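Local coordinates for protein alkylpurine DNA glycosylase AlkC (Pseudomonas fluorescens, PDB 5VHV) that removes alkylated purine bases from DNA in base excision repair, acting as a glycosylase that does not flip its target nucleotide, at residues A[339-344]-A[355-360]; A[291-296]-A[324-329]; A[296-301]-A[335-340]. One frame throughout, in Å; residues are numbered along the deposited sequence. Where two conformers were deposited one is given.

In the fold
All three contacts sit in the C-terminal all-beta domain, which is consistent with the immunoglobulin-like domain of AlkC. Interaction 1 is the ladder of the hairpin formed by strands 339-347 and 350-359, partly buried, with H341 and F357 among apolar residues on one face and mostly charged side chains on the other. Interaction 2 is the buried one: strand 285-294, neighbour of 339-347, reaches across the interior to strand 319-327 through side chains alone. Interaction 3, at the surface, sets the loop that follows strand 285-294 against the lead-in to strand 339-347, and there water and DNA phosphates take over. Interactions 1 and 3 share G339 and R340; interactions 2 and 3 share V296.

Interaction 1: A[339-344]-A[355-360]; sequences GRHVVH and AEFELR
H341 and F357 face each other as a hydrogen-bonded pair in the antiparallel hairpin of strands 339-347 and 350-359. Two backbone bonds join them, H341 N to F357 O (2.8 Å) and F357 N to H341 O, and similar pairs link G339 with L359 and V343 with A355. The H341 side chain can be traced outward from CB, which sits over the face of the F357 ring, 3.4 Å from CZ, in a CH-pi contact. CG continues past the same CZ at 3.7 Å, and CD2 flanks it a little farther off; the two ring planes are near parallel (21°) but slid apart, and barely overlap. CE1 comes up against L359 CB at 3.9 Å. Placing CG anti to the carbonyl carbon (chi1 -76°) turns the imidazole back along its own strand, where ND1 donates to G339 O at 3.0 Å with that oxygen in the ring plane. Seen from the carbonyl, ND1 stands 57° above its plane, while L359 N approaches from the opposite face, so G339 O is gripped twice. At the edge of the F357 ring, V343 CG2 packs against CE1. The face bearing R340, V342, E356 and E358 is the more open one. With an alanine here the imidazole is gone, and G339 O would probably lose its second donor while a gap opened between F357 and L359. A bond from ND1 to a carbonyl oxygen implies that this nitrogen carries a proton; the buried histidine therefore works as both a polar tie to G339 O, two residues back in its own chain, and an apolar filler beside F357 and L359.

Interaction 2: A[291-296]-A[324-329]; sequences YAIDYV and REQHIR
Y291 and Q326 meet across the interior of the C-terminal beta domain, which is probably immunoglobulin-like, from strands 291-294 and 324-327 whose axes come no closer than 11.5 Å and run 33° from parallel. At that spacing side chains have to span the gap. Q326 does so with CG anti to its backbone nitrogen (chi1 -165°) and an extended chain beyond, which brings the amide into the middle between two tyrosines. Y291 OH donates to Q326 OE1 at 2.6 Å; the oxygen lies at the edge of the Y291 ring, but the hydroxyl stands above the amide's carbonyl plane rather than on a lone pair. The other end of the amide is held more loosely: NE2 gives a weak bond of 3.1 Å to Y295 OH, reached edge-on. Between the two hydroxyls, I293 CD1 presses toward the amide, 3.5 Å from OE1, and I293 CG2 lies over the centre of the Y295 ring. Both ends of the amide thus have a polar partner, one of them weak, which would help fix its rotation. F307 of strand 305-314 adds cover, touching Y291, Y295 and Q326. R324 crosses Y291 with its CG 3.7 Å from OH, while its NH1 bonds K308 O. That same NH1 also donates to water 1 at 2.8 Å, and the water in turn donates to Y291 OH at 2.7 Å.

Interaction 3: A[296-301]-A[335-340]; sequences VKSTGH and KHYPGR. With nucleotides of chain C.
Phosphate oxygen OP2 of DT3 of chain C receives the hydroxyl of Y337, OH to OP2 2.6 Å, and water 4 lies against the same oxygen at 2.9 Å. The second phosphate oxygen, OP1, takes the backbone S298 N at 2.9 Å in a nearly straight bond (167°). Both donors belong to one packed unit, for S298 N lies 3.4 Å above the centre of the Y337 ring and the K297 carbonyl carbon rides over the same face nearer the rim. S298 CB extends this cover to CZ. Y337 owes its place under the loop to CG standing anti to the carbonyl carbon (chi1 -60°). At the CB end of Y337, V296 CG1 packs on CB, V296 CG2 nears R340 O, and water 2 joins V296 O to Y337 N. K297 bends at chi2 and chi3 and swings its ammonium to the next nucleotide, NZ donating to OP2 of DC4 of chain C at 2.8 Å. NZ also donates to water 3, which donates to K335 O, and to water 4, which accepts from K335 N too; its direct bond to K335 O, at 3.5 Å, is weak. Within the loop, K297 N bonds G300 O, which ties the ends of the turn together. G339 lies beside V296 CG2, and its backbone angles would jam any side chain against the preceding carbonyl oxygen. A backbone N-H, a tyrosine hydroxyl and a lysine gathered on consecutive phosphates make a binding site for the phosphates of the DNA backbone, here formed by loops of the probably immunoglobulin-like domain.

Interaction 1: A[339-344]-A[355-360]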
loop_
_atom_site.group_PDB
_atom_site.type_symbol
_atom_site.label_atom_id
_atom_site.label_comp_id
_atom_site.label_asym_id
_atom_site.label_seq_id
_atom_site.Cartn_x
_atom_site.Cartn_y
_atom_site.Cartn_z
ATOM N N GLY A 339 -22.558 -6.460 21.819
ATOM C CA GLY A 339 -21.995 -6.560 23.146
ATOM C C GLY A 339 -21.170 -5.339 23.502
ATOM O O GLY A 339 -21.182 -4.309 22.816
ATOM N N ARG A 340 -20.426 -5.496 24.588
ATOM C CA ARG A 340 -19.622 -4.426 25.160
ATOM C C ARG A 340 -18.368 -4.212 24.331
ATOM O O ARG A 340 -17.565 -5.136 24.155
ATOM C CB ARG A 340 -19.271 -4.770 26.612
ATOM C CG ARG A 340 -18.258 -3.824 27.287
ATOM C CD ARG A 340 -17.878 -4.348 28.694
ATOM N NE ARG A 340 -19.060 -4.435 29.524
ATOM C CZ ARG A 340 -19.334 -5.414 30.372
ATOM N NH1 ARG A 340 -18.496 -6.442 30.548
ATOM N NH2 ARG A 340 -20.471 -5.365 31.047
ATOM N N HIS A 341 -18.195 -2.986 23.846
ATOM C CA HIS A 341 -17.023 -2.572 23.089
ATOM C C HIS A 341 -16.238 -1.586 23.942
ATOM O O HIS A 341 -16.760 -0.528 24.313
ATOM C CB HIS A 341 -17.427 -1.931 21.765
ATOM C CG HIS A 341 -17.859 -2.916 20.721
ATOM N ND1 HIS A 341 -18.992 -3.693 20.857
ATOM C CD2 HIS A 341 -17.314 -3.248 19.522
ATOM C CE1 HIS A 341 -19.119 -4.471 19.795
ATOM N NE2 HIS A 341 -18.116 -4.223 18.968
ATOM N N VAL A 342 -14.995 -1.924 24.251
ATOM C CA VAL A 342 -14.147 -1.078 25.087
ATOM C C VAL A 342 -13.257 -0.222 24.191
ATOM O O VAL A 342 -12.688 -0.712 23.211
ATOM C CB VAL A 342 -13.315 -1.926 26.063
ATOM C CG1 VAL A 342 -12.445 -1.017 26.946
ATOM C CG2 VAL A 342 -14.236 -2.795 26.933
ATOM N N VAL A 343 -13.129 1.058 24.548
ATOM C CA VAL A 343 -12.362 2.063 23.800
ATOM C C VAL A 343 -11.250 2.553 24.715
ATOM O O VAL A 343 -11.530 2.998 25.839
ATOM C CB VAL A 343 -13.247 3.237 23.352
ATOM C CG1 VAL A 343 -12.448 4.247 22.533
ATOM C CG2 VAL A 343 -14.420 2.723 22.552
ATOM N N HIS A 344 -9.996 2.435 24.261
ATOM C CA HIS A 344 -8.833 2.855 25.043
ATOM C C HIS A 344 -8.193 4.098 24.432
ATOM O O HIS A 344 -8.043 4.185 23.211
ATOM C CB HIS A 344 -7.767 1.762 25.113
ATOM C CG HIS A 344 -8.282 0.426 25.552
ATOM N ND1 HIS A 344 -8.366 0.058 26.875
ATOM C CD2 HIS A 344 -8.715 -0.639 24.837
ATOM C CE1 HIS A 344 -8.846 -1.170 26.959
ATOM N NE2 HIS A 344 -9.071 -1.612 25.735
ATOM N N ALA A 355 -13.275 3.723 28.053
ATOM C CA ALA A 355 -14.715 3.903 28.154
ATOM C C ALA A 355 -15.366 2.809 27.323
ATOM O O ALA A 355 -14.687 2.020 26.670
ATOM C CB ALA A 355 -15.151 5.299 27.700
ATOM N N GLU A 356 -16.689 2.728 27.387
ATOM C CA GLU A 356 -17.381 1.600 26.782
ATOM C C GLU A 356 -18.579 2.096 25.993
ATOM O O GLU A 356 -19.194 3.103 26.340
ATOM C CB GLU A 356 -17.890 0.592 27.830
ATOM C CG GLU A 356 -16.844 0.048 28.772
ATOM C CD GLU A 356 -16.486 1.019 29.874
ATOM O OE1 GLU A 356 -17.406 1.536 30.550
ATOM O OE2 GLU A 356 -15.272 1.273 30.052
ATOM N N PHE A 357 -18.929 1.352 24.958
ATOM C CA PHE A 357 -20.261 1.454 24.379
ATOM C C PHE A 357 -20.789 0.055 24.112
ATOM O O PHE A 357 -20.026 -0.876 23.844
ATOM C CB PHE A 357 -20.281 2.298 23.097
ATOM C CG PHE A 357 -19.550 1.698 21.918
ATOM C CD1 PHE A 357 -18.194 1.921 21.720
ATOM C CD2 PHE A 357 -20.236 0.953 20.964
ATOM C CE1 PHE A 357 -17.534 1.388 20.622
ATOM C CE2 PHE A 357 -19.592 0.438 19.872
ATOM C CZ PHE A 357 -18.234 0.661 19.692
ATOM N N GLU A 358 -22.110 -0.077 24.190
ATOM C CA GLU A 358 -22.787 -1.332 23.917
ATOM C C GLU A 358 -23.380 -1.284 22.518
ATOM O O GLU A 358 -24.098 -0.338 22.181
ATOM C CB GLU A 358 -23.893 -1.580 24.936
ATOM C CG GLU A 358 -24.584 -2.925 24.776
ATOM C CD GLU A 358 -23.844 -4.077 25.456
ATOM O OE1 GLU A 358 -22.897 -3.843 26.255
ATOM O OE2 GLU A 358 -24.233 -5.231 25.188
ATOM N N LEU A 359 -23.093 -2.303 21.726
ATOM C CA LEU A 359 -23.701 -2.473 20.410
ATOM C C LEU A 359 -24.852 -3.463 20.560
ATOM O O LEU A 359 -24.653 -4.586 21.043
ATOM C CB LEU A 359 -22.676 -2.961 19.383
ATOM C CG LEU A 359 -23.178 -3.239 17.973
ATOM C CD1 LEU A 359 -23.820 -1.993 17.383
ATOM C CD2 LEU A 359 -22.012 -3.703 17.086
ATOM N N ARG A 360 -26.060 -3.032 20.196
ATOM C CA ARG A 360 -27.259 -3.823 20.467
ATOM C C ARG A 360 -27.371 -4.976 19.479
ATOM O O ARG A 360 -26.897 -4.891 18.345
ATOM C CB ARG A 360 -28.526 -2.964 20.373
ATOM C CG ARG A 360 -28.857 -2.160 21.613
ATOM C CD ARG A 360 -30.322 -1.710 21.580
ATOM N NE ARG A 360 -30.583 -0.588 22.474
ATOM C CZ ARG A 360 -30.416 0.692 22.151
ATOM N NH1 ARG A 360 -29.987 1.039 20.944
ATOM N NH2 ARG A 360 -30.684 1.634 23.041
#

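Interaction 2: A[291-296]-A[324-329]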
loop_
_atom_site.group_PDB
_atom_site.type_symbol
_atom_site.label_atom_id
_atom_site.label_comp_id
_atom_site.label_asym_id
_atom_site.label_seq_id
_atom_site.Cartn_x
_atom_site.Cartn_y
_atom_site.Cartn_z
ATOM N N TYR A 291 -6.339 5.975 19.555
ATOM C CA TYR A 291 -7.289 5.236 20.379
ATOM C C TYR A 291 -7.450 3.847 19.806
ATOM O O TYR A 291 -7.061 3.575 18.671
ATOM C CB TYR A 291 -8.659 5.922 20.485
ATOM C CG TYR A 291 -9.489 5.977 19.223
ATOM C CD1 TYR A 291 -9.233 6.928 18.254
ATOM C CD2 TYR A 291 -10.584 5.129 19.040
ATOM C CE1 TYR A 291 -9.998 7.010 17.120
ATOM C CE2 TYR A 291 -11.365 5.215 17.896
ATOM C CZ TYR A 291 -11.073 6.159 16.961
ATOM O OH TYR A 291 -11.824 6.274 15.824
ATOM N N ALA A 292 -7.972 2.943 20.628
ATOM C CA ALA A 292 -8.170 1.578 20.180
ATOM C C ALA A 292 -9.535 1.064 20.605
ATOM O O ALA A 292 -10.031 1.406 21.679
ATOM C CB ALA A 292 -7.093 0.662 20.721
ATOM N N ILE A 293 -10.133 0.240 19.754
ATOM C CA ILE A 293 -11.380 -0.446 20.074
ATOM C C ILE A 293 -11.120 -1.941 20.174
ATOM O O ILE A 293 -10.538 -2.549 19.266
ATOM C CB ILE A 293 -12.474 -0.168 19.030
ATOM C CG1 ILE A 293 -12.724 1.340 18.922
ATOM C CG2 ILE A 293 -13.761 -0.930 19.423
ATOM C CD1 ILE A 293 -13.802 1.723 17.885
ATOM N N ASP A 294 -11.591 -2.539 21.267
ATOM C CA ASP A 294 -11.650 -3.990 21.416
ATOM C C ASP A 294 -12.962 -4.469 20.815
ATOM O O ASP A 294 -13.982 -4.509 21.493
ATOM C CB ASP A 294 -11.595 -4.382 22.889
ATOM C CG ASP A 294 -10.254 -4.091 23.534
ATOM O OD1 ASP A 294 -9.234 -4.077 22.825
ATOM O OD2 ASP A 294 -10.227 -3.888 24.767
ATOM N N TYR A 295 -12.963 -4.806 19.527
ATOM C CA TYR A 295 -14.203 -5.241 18.898
ATOM C C TYR A 295 -14.644 -6.631 19.368
ATOM O O TYR A 295 -13.827 -7.548 19.510
ATOM C CB TYR A 295 -14.021 -5.269 17.398
ATOM C CG TYR A 295 -14.013 -3.913 16.740
ATOM C CD1 TYR A 295 -15.211 -3.277 16.407
ATOM C CD2 TYR A 295 -12.821 -3.292 16.416
ATOM C CE1 TYR A 295 -15.208 -2.048 15.761
ATOM C CE2 TYR A 295 -12.804 -2.049 15.771
ATOM C CZ TYR A 295 -13.997 -1.448 15.454
ATOM O OH TYR A 295 -13.959 -0.256 14.799
ATOM N N VAL A 296 -15.958 -6.803 19.554
ATOM C CA VAL A 296 -16.528 -8.141 19.692
ATOM C C VAL A 296 -16.560 -8.803 18.323
ATOM O O VAL A 296 -17.040 -8.210 17.344
ATOM C CB VAL A 296 -17.944 -8.076 20.288
ATOM C CG1 VAL A 296 -18.541 -9.490 20.460
ATOM C CG2 VAL A 296 -17.947 -7.303 21.618
ATOM N N ARG A 324 -13.571 12.683 18.503
ATOM C CA ARG A 324 -13.633 11.918 17.263
ATOM C C ARG A 324 -14.957 11.181 17.179
ATOM O O ARG A 324 -15.307 10.427 18.090
ATOM C CB ARG A 324 -12.478 10.906 17.174
ATOM C CG ARG A 324 -12.526 9.944 15.982
ATOM C CD ARG A 324 -12.583 10.615 14.612
ATOM N NE ARG A 324 -11.548 11.646 14.431
ATOM C CZ ARG A 324 -10.258 11.405 14.196
ATOM N NH1 ARG A 324 -9.814 10.167 14.110
ATOM N NH2 ARG A 324 -9.413 12.420 14.071
ATOM N N GLU A 325 -15.678 11.403 16.086
ATOM C CA GLU A 325 -16.876 10.652 15.767
ATOM C C GLU A 325 -16.508 9.448 14.898
ATOM O O GLU A 325 -15.638 9.541 14.033
ATOM C CB GLU A 325 -17.849 11.600 15.064
ATOM C CG GLU A 325 -19.044 10.998 14.444
ATOM C CD GLU A 325 -19.764 12.043 13.630
ATOM O OE1 GLU A 325 -19.605 12.052 12.393
ATOM O OE2 GLU A 325 -20.436 12.891 14.243
ATOM N N GLN A 326 -17.134 8.297 15.158
ATOM C CA GLN A 326 -16.881 7.102 14.352
ATOM C C GLN A 326 -18.198 6.442 13.995
ATOM O O GLN A 326 -19.067 6.274 14.849
ATOM C CB GLN A 326 -15.956 6.105 15.068
ATOM C CG GLN A 326 -15.387 5.032 14.146
ATOM C CD GLN A 326 -14.469 4.064 14.856
ATOM O OE1 GLN A 326 -13.712 4.443 15.755
ATOM N NE2 GLN A 326 -14.560 2.793 14.478
ATOM N N HIS A 327 -18.347 6.095 12.726
ATOM C CA HIS A 327 -19.587 5.541 12.194
ATOM C C HIS A 327 -19.497 4.020 12.265
ATOM O O HIS A 327 -18.714 3.405 11.537
ATOM C CB HIS A 327 -19.790 6.042 10.771
ATOM C CG HIS A 327 -21.018 5.518 10.086
ATOM N ND1 HIS A 327 -21.172 5.590 8.719
ATOM C CD2 HIS A 327 -22.143 4.929 10.562
ATOM C CE1 HIS A 327 -22.339 5.074 8.378
ATOM N NE2 HIS A 327 -22.948 4.660 9.477
ATOM N N ILE A 328 -20.264 3.412 13.169
ATOM C CA ILE A 328 -20.186 1.973 13.415
ATOM C C ILE A 328 -21.266 1.292 12.579
ATOM O O ILE A 328 -22.454 1.319 12.923
ATOM C CB ILE A 328 -20.350 1.634 14.897
ATOM C CG1 ILE A 328 -19.408 2.464 15.777
ATOM C CG2 ILE A 328 -20.126 0.144 15.111
ATOM C CD1 ILE A 328 -17.926 2.213 15.536
ATOM N N ARG A 329 -20.852 0.660 11.487
ATOM C CA ARG A 329 -21.782 0.002 10.587
ATOM C C ARG A 329 -21.036 -1.132 9.898
ATOM O O ARG A 329 -19.821 -1.072 9.735
ATOM C CB ARG A 329 -22.365 0.991 9.574
ATOM C CG ARG A 329 -21.496 1.298 8.362
ATOM C CD ARG A 329 -20.262 2.119 8.709
ATOM N NE ARG A 329 -19.554 2.548 7.508
ATOM C CZ ARG A 329 -18.411 3.227 7.515
ATOM N NH1 ARG A 329 -17.840 3.583 8.670
ATOM N NH2 ARG A 329 -17.837 3.549 6.361
HETATM O O HOH W 1 -10.985 7.644 13.598
#

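Interaction 3: A[296-301]-A[335-340]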
loop_
_atom_site.group_PDB
_atom_site.type_symbol
_atom_site.label_atom_id
_atom_site.label_comp_id
_atom_site.label_asym_id
_atom_site.label_seq_id
_atom_site.Cartn_x
_atom_site.Cartn_y
_atom_site.Cartn_z
ATOM N N VAL A 296 -15.958 -6.803 19.554
ATOM C CA VAL A 296 -16.528 -8.141 19.692
ATOM C C VAL A 296 -16.560 -8.803 18.323
ATOM O O VAL A 296 -17.040 -8.210 17.344
ATOM C CB VAL A 296 -17.944 -8.076 20.288
ATOM C CG1 VAL A 296 -18.541 -9.490 20.460
ATOM C CG2 VAL A 296 -17.947 -7.303 21.618
ATOM N N LYS A 297 -16.090 -10.048 18.246
ATOM C CA LYS A 297 -16.090 -10.796 16.998
ATOM C C LYS A 297 -17.049 -11.976 17.106
ATOM O O LYS A 297 -17.682 -12.214 18.146
ATOM C CB LYS A 297 -14.672 -11.257 16.632
ATOM C CG LYS A 297 -13.613 -10.152 16.599
ATOM C CD LYS A 297 -13.980 -8.964 15.674
ATOM C CE LYS A 297 -14.288 -9.392 14.243
ATOM N NZ LYS A 297 -14.305 -8.194 13.313
ATOM N N SER A 298 -17.145 -12.734 16.013
ATOM C CA SER A 298 -18.059 -13.870 15.973
ATOM C C SER A 298 -17.789 -14.819 17.132
ATOM O O SER A 298 -18.713 -15.367 17.743
ATOM C CB SER A 298 -17.913 -14.616 14.643
ATOM O OG SER A 298 -18.845 -15.684 14.579
ATOM N N THR A 299 -16.525 -15.062 17.412
ATOM C CA THR A 299 -16.117 -15.727 18.631
ATOM C C THR A 299 -15.078 -14.826 19.269
ATOM O O THR A 299 -14.179 -14.329 18.580
ATOM C CB THR A 299 -15.543 -17.123 18.371
ATOM O OG1 THR A 299 -14.155 -17.016 18.051
ATOM C CG2 THR A 299 -16.276 -17.823 17.217
ATOM N N GLY A 300 -15.245 -14.556 20.560
ATOM C CA GLY A 300 -14.269 -13.759 21.285
ATOM C C GLY A 300 -14.188 -12.318 20.813
ATOM O O GLY A 300 -15.180 -11.690 20.427
ATOM N N HIS A 301 -12.972 -11.782 20.872
ATOM C CA HIS A 301 -12.702 -10.395 20.579
ATOM C C HIS A 301 -11.513 -10.329 19.626
ATOM O O HIS A 301 -10.687 -11.240 19.581
ATOM C CB HIS A 301 -12.425 -9.609 21.876
ATOM C CG HIS A 301 -13.586 -9.600 22.825
ATOM N ND1 HIS A 301 -13.903 -10.678 23.619
ATOM C CD2 HIS A 301 -14.519 -8.650 23.090
ATOM C CE1 HIS A 301 -14.977 -10.396 24.336
ATOM N NE2 HIS A 301 -15.373 -9.173 24.033
ATOM N N LYS A 335 -17.270 -6.885 9.897
ATOM C CA LYS A 335 -18.589 -7.190 10.433
ATOM C C LYS A 335 -18.566 -7.010 11.948
ATOM O O LYS A 335 -17.550 -7.261 12.603
ATOM C CB LYS A 335 -18.996 -8.623 10.080
ATOM C CG LYS A 335 -20.384 -9.024 10.564
ATOM C CD LYS A 335 -20.830 -10.345 9.918
ATOM C CE LYS A 335 -21.976 -11.004 10.667
ATOM N NZ LYS A 335 -23.257 -10.256 10.583
ATOM N N HIS A 336 -19.692 -6.561 12.496
ATOM C CA HIS A 336 -19.798 -6.277 13.918
ATOM C C HIS A 336 -20.738 -7.265 14.594
ATOM O O HIS A 336 -21.619 -7.868 13.968
ATOM C CB HIS A 336 -20.279 -4.845 14.178
ATOM C CG HIS A 336 -19.386 -3.807 13.572
ATOM N ND1 HIS A 336 -19.386 -3.530 12.221
ATOM C CD2 HIS A 336 -18.426 -3.021 14.116
ATOM C CE1 HIS A 336 -18.476 -2.609 11.958
ATOM N NE2 HIS A 336 -17.887 -2.270 13.091
ATOM N N TYR A 337 -20.527 -7.408 15.901
ATOM C CA TYR A 337 -21.247 -8.360 16.721
ATOM C C TYR A 337 -21.659 -7.671 18.011
ATOM O O TYR A 337 -20.921 -6.815 18.518
ATOM C CB TYR A 337 -20.362 -9.563 17.005
ATOM C CG TYR A 337 -19.946 -10.245 15.721
ATOM C CD1 TYR A 337 -18.862 -9.790 14.990
ATOM C CD2 TYR A 337 -20.673 -11.318 15.226
ATOM C CE1 TYR A 337 -18.487 -10.412 13.799
ATOM C CE2 TYR A 337 -20.318 -11.939 14.047
ATOM C CZ TYR A 337 -19.218 -11.479 13.335
ATOM O OH TYR A 337 -18.859 -12.102 12.159
ATOM N N PRO A 338 -22.825 -8.007 18.554
ATOM C CA PRO A 338 -23.356 -7.244 19.687
ATOM C C PRO A 338 -22.574 -7.483 20.966
ATOM O O PRO A 338 -22.000 -8.549 21.181
ATOM C CB PRO A 338 -24.789 -7.769 19.825
ATOM C CG PRO A 338 -24.741 -9.145 19.235
ATOM C CD PRO A 338 -23.765 -9.046 18.100
ATOM N N GLY A 339 -22.558 -6.460 21.819
ATOM C CA GLY A 339 -21.995 -6.560 23.146
ATOM C C GLY A 339 -21.170 -5.339 23.502
ATOM O O GLY A 339 -21.182 -4.309 22.816
ATOM N N ARG A 340 -20.426 -5.496 24.588
ATOM C CA ARG A 340 -19.622 -4.426 25.160
ATOM C C ARG A 340 -18.368 -4.212 24.331
ATOM O O ARG A 340 -17.565 -5.136 24.155
ATOM C CB ARG A 340 -19.271 -4.770 26.612
ATOM C CG ARG A 340 -18.258 -3.824 27.287
ATOM C CD ARG A 340 -17.878 -4.348 28.694
ATOM N NE ARG A 340 -19.060 -4.435 29.524
ATOM C CZ ARG A 340 -19.334 -5.414 30.372
ATOM N NH1 ARG A 340 -18.496 -6.442 30.548
ATOM N NH2 ARG A 340 -20.471 -5.365 31.047
ATOM P P DT C 3 -15.496 -12.402 12.139
ATOM O OP1 DT C 3 -15.589 -12.519 13.615
ATOM O OP2 DT C 3 -16.415 -11.583 11.342
ATOM O "O5'" DT C 3 -14.041 -11.944 11.684
ATOM C "C5'" DT C 3 -12.942 -12.510 12.319
ATOM C "C4'" DT C 3 -11.648 -12.061 11.680
ATOM O "O4'" DT C 3 -11.561 -12.562 10.334
ATOM C "C3'" DT C 3 -11.479 -10.550 11.541
ATOM O "O3'" DT C 3 -10.712 -10.058 12.616
ATOM C "C2'" DT C 3 -10.786 -10.368 10.172
ATOM C "C1'" DT C 3 -10.580 -11.802 9.686
ATOM N N1 DT C 3 -10.732 -12.032 8.220
ATOM C C2 DT C 3 -9.620 -12.380 7.481
ATOM O O2 DT C 3 -8.498 -12.430 7.951
ATOM N N3 DT C 3 -9.866 -12.632 6.160
ATOM C C4 DT C 3 -11.082 -12.596 5.517
ATOM O O4 DT C 3 -11.193 -12.842 4.322
ATOM C C5 DT C 3 -12.215 -12.249 6.356
ATOM C C7 DT C 3 -13.585 -12.169 5.775
ATOM C C6 DT C 3 -11.987 -11.995 7.653
ATOM P P DC C 4 -10.544 -8.480 12.863
ATOM O OP1 DC C 4 -10.055 -8.418 14.260
ATOM O OP2 DC C 4 -11.728 -7.709 12.414
ATOM O "O5'" DC C 4 -9.319 -8.104 11.922
ATOM C "C5'" DC C 4 -8.037 -8.657 12.207
ATOM C "C4'" DC C 4 -7.066 -8.331 11.097
ATOM O "O4'" DC C 4 -7.453 -9.020 9.889
ATOM C "C3'" DC C 4 -7.015 -6.845 10.748
ATOM O "O3'" DC C 4 -5.751 -6.323 11.119
ATOM C "C2'" DC C 4 -7.259 -6.790 9.233
ATOM C "C1'" DC C 4 -7.068 -8.228 8.796
ATOM N N1 DC C 4 -7.872 -8.631 7.605
ATOM C C2 DC C 4 -7.213 -9.170 6.499
ATOM O O2 DC C 4 -5.981 -9.299 6.535
ATOM N N3 DC C 4 -7.934 -9.559 5.424
ATOM C C4 DC C 4 -9.259 -9.405 5.419
ATOM N N4 DC C 4 -9.917 -9.787 4.315
ATOM C C5 DC C 4 -9.962 -8.854 6.540
ATOM C C6 DC C 4 -9.235 -8.471 7.599
HETATM O O HOH W 2 -18.025 -5.910 16.640
HETATM O O HOH W 3 -16.059 -6.126 14.498
HETATM O O HOH W 4 -15.308 -8.983 10.816
HETATM O O HOH W 5 -17.393 -7.646 25.291
#